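Local coordinates for protein single-stranded-DNA-specific exonuclease RecJ (Thermus thermophilus, PDB 2ZXR) that degrades single-stranded DNA in the 5' to 3' direction as an exonuclease that requires a divalent metal ion and has no detectable activity on single-stranded RNA, at residues V103-P108 against K283-L288. Numbering follows the deposited sequence.
Sequences VHPFIP and KALRLL
Leu285 meets Pro105 and Ile107 through a single methyl group. Leu285 CB points from the helix toward segment 103-108 but stays 5.1 Å from Ile107 CG1. Leu285 CG comes next and is still 4.9 Å from Pro105 CB. There the side chain forks. CD2 carries on in an extended line from CA, CB and CG, because CG is anti to the backbone N (chi1 180°) and CD2 is in turn anti to CA. This methyl makes the contact. Leu285 CD2 lies 3.7 Å from Pro105 CB and 4.0 Å from Pro105 CG, so it rests against the CB-CG bond of the proline. Leu285 CD2 also lies 4.0 Å from Ile107 CG1. Seen from CD2, Pro105 CB and Ile107 CG1 are about 90° apart, so the methyl sits in the corner between two residues of segment 103-108. The other branch, Leu285 CD1, stays farther off, 5.2 Å from Pro105 CB.

Strand 102-105 is an outermost strand of the five-stranded parallel sheet of the DHH domain. Helix 83-98 connects it to its neighbour 74-78 in a beta-alpha-beta crossover. Helix 281-289 packs on this unit: Leu285 also touches Thr89 of the crossover helix, and Leu288 O accepts a hydrogen bond from Arg94 NE.

Ile107 lies in the loop that follows the strand. Its CG1 is beside the backbone N and anti to the carbonyl carbon (chi1 -83°), which turns this branch toward the leucine. Ile107 CD1 lies a little farther from Leu285 CD2, at 4.5 Å. The two side chains run past each other in opposite directions. The contact is wholly apolar and small, burying 104 Å². Ile107 also touches Asp80, which binds the first manganese ion in the manganese-bound enzyme.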
loop_
_atom_site.group_PDB
_atom_site.type_symbol
_atom_site.label_atom_id
_atom_site.label_comp_id
_atom_site.label_asym_id
_atom_site.label_seq_id
_atom_site.Cartn_x
_atom_site.Cartn_y
_atom_site.Cartn_z
ATOM N N VAL A 103 28.688 -18.759 19.183
ATOM C CA VAL A 103 27.572 -18.869 18.263
ATOM C C VAL A 103 28.066 -18.928 16.823
ATOM O O VAL A 103 29.115 -18.395 16.493
ATOM C CB VAL A 103 26.624 -17.643 18.464
ATOM C CG1 VAL A 103 27.415 -16.343 18.339
ATOM C CG2 VAL A 103 25.488 -17.681 17.462
ATOM N N HIS A 104 27.319 -19.593 15.962
ATOM C CA HIS A 104 27.724 -19.680 14.567
ATOM C C HIS A 104 26.471 -19.911 13.758
ATOM O O HIS A 104 25.507 -20.514 14.229
ATOM C CB HIS A 104 28.694 -20.840 14.383
ATOM C CG HIS A 104 28.144 -22.144 14.867
ATOM N ND1 HIS A 104 27.485 -23.030 14.039
ATOM C CD2 HIS A 104 28.062 -22.666 16.114
ATOM C CE1 HIS A 104 27.015 -24.037 14.756
ATOM N NE2 HIS A 104 27.350 -23.839 16.018
ATOM N N PRO A 105 26.451 -19.418 12.525
ATOM C CA PRO A 105 25.242 -19.636 11.732
ATOM C C PRO A 105 25.272 -21.029 11.120
ATOM O O PRO A 105 26.337 -21.617 10.948
ATOM C CB PRO A 105 25.329 -18.544 10.677
ATOM C CG PRO A 105 26.803 -18.499 10.411
ATOM C CD PRO A 105 27.444 -18.616 11.789
ATOM N N PHE A 106 24.108 -21.569 10.805
ATOM C CA PHE A 106 24.083 -22.871 10.174
ATOM C C PHE A 106 23.463 -22.780 8.784
ATOM O O PHE A 106 22.243 -22.643 8.651
ATOM C CB PHE A 106 23.301 -23.877 11.016
ATOM C CG PHE A 106 23.128 -25.206 10.343
ATOM C CD1 PHE A 106 24.219 -25.845 9.747
ATOM C CD2 PHE A 106 21.875 -25.803 10.262
ATOM C CE1 PHE A 106 24.067 -27.057 9.077
ATOM C CE2 PHE A 106 21.709 -27.015 9.596
ATOM C CZ PHE A 106 22.809 -27.641 9.001
ATOM N N ILE A 107 24.306 -22.826 7.753
ATOM C CA ILE A 107 23.822 -22.795 6.370
ATOM C C ILE A 107 23.857 -24.213 5.792
ATOM O O ILE A 107 24.927 -24.807 5.617
ATOM C CB ILE A 107 24.681 -21.868 5.454
ATOM C CG1 ILE A 107 24.221 -20.408 5.591
ATOM C CG2 ILE A 107 24.577 -22.329 3.977
ATOM C CD1 ILE A 107 22.854 -20.134 5.001
ATOM N N PRO A 108 22.679 -24.777 5.502
ATOM C CA PRO A 108 22.587 -26.127 4.943
ATOM C C PRO A 108 22.249 -26.096 3.447
ATOM O O PRO A 108 23.055 -26.625 2.647
ATOM C CB PRO A 108 21.484 -26.754 5.784
ATOM C CG PRO A 108 20.503 -25.603 5.914
ATOM C CD PRO A 108 21.377 -24.341 6.044
ATOM N N LYS A 283 26.510 -16.354 0.563
ATOM C CA LYS A 283 27.065 -15.111 0.045
ATOM C C LYS A 283 26.391 -13.906 0.683
ATOM O O LYS A 283 27.063 -12.947 1.113
ATOM C CB LYS A 283 26.863 -15.033 -1.466
ATOM C CG LYS A 283 28.096 -15.305 -2.320
ATOM C CD LYS A 283 28.709 -16.624 -2.024
ATOM C CE LYS A 283 29.870 -16.894 -2.984
ATOM N NZ LYS A 283 29.440 -16.816 -4.411
ATOM N N ALA A 284 25.059 -13.935 0.717
ATOM C CA ALA A 284 24.321 -12.810 1.301
ATOM C C ALA A 284 24.586 -12.749 2.802
ATOM O O ALA A 284 24.887 -11.679 3.338
ATOM C CB ALA A 284 22.806 -12.943 1.028
ATOM N N LEU A 285 24.485 -13.896 3.476
ATOM C CA LEU A 285 24.716 -13.906 4.906
ATOM C C LEU A 285 26.102 -13.343 5.211
ATOM O O LEU A 285 26.247 -12.476 6.071
ATOM C CB LEU A 285 24.580 -15.316 5.492
ATOM C CG LEU A 285 24.815 -15.410 7.012
ATOM C CD1 LEU A 285 23.843 -14.503 7.760
ATOM C CD2 LEU A 285 24.634 -16.856 7.477
ATOM N N ARG A 286 27.116 -13.808 4.489
ATOM C CA ARG A 286 28.475 -13.320 4.741
ATOM C C ARG A 286 28.573 -11.800 4.533
ATOM O O ARG A 286 29.278 -11.110 5.266
ATOM C CB ARG A 286 29.483 -14.067 3.834
ATOM C CG ARG A 286 30.957 -13.693 4.007
ATOM C CD ARG A 286 31.472 -13.936 5.453
ATOM N NE ARG A 286 32.808 -13.355 5.621
ATOM C CZ ARG A 286 33.418 -13.106 6.784
ATOM N NH1 ARG A 286 32.840 -13.388 7.949
ATOM N NH2 ARG A 286 34.610 -12.521 6.776
ATOM N N LEU A 287 27.849 -11.270 3.553
ATOM C CA LEU A 287 27.917 -9.850 3.318
ATOM C C LEU A 287 27.465 -9.109 4.578
ATOM O O LEU A 287 28.015 -8.067 4.915
ATOM C CB LEU A 287 27.031 -9.453 2.122
ATOM C CG LEU A 287 26.878 -7.931 1.894
ATOM C CD1 LEU A 287 28.198 -7.321 1.384
ATOM C CD2 LEU A 287 25.751 -7.663 0.904
ATOM N N LEU A 288 26.485 -9.668 5.279
ATOM C CA LEU A 288 25.916 -9.042 6.479
ATOM C C LEU A 288 26.750 -9.235 7.756
ATOM O O LEU A 288 26.571 -8.491 8.740
ATOM C CB LEU A 288 24.486 -9.580 6.725
ATOM C CG LEU A 288 23.510 -9.380 5.558
ATOM C CD1 LEU A 288 22.146 -9.919 5.903
ATOM C CD2 LEU A 288 23.425 -7.910 5.229
#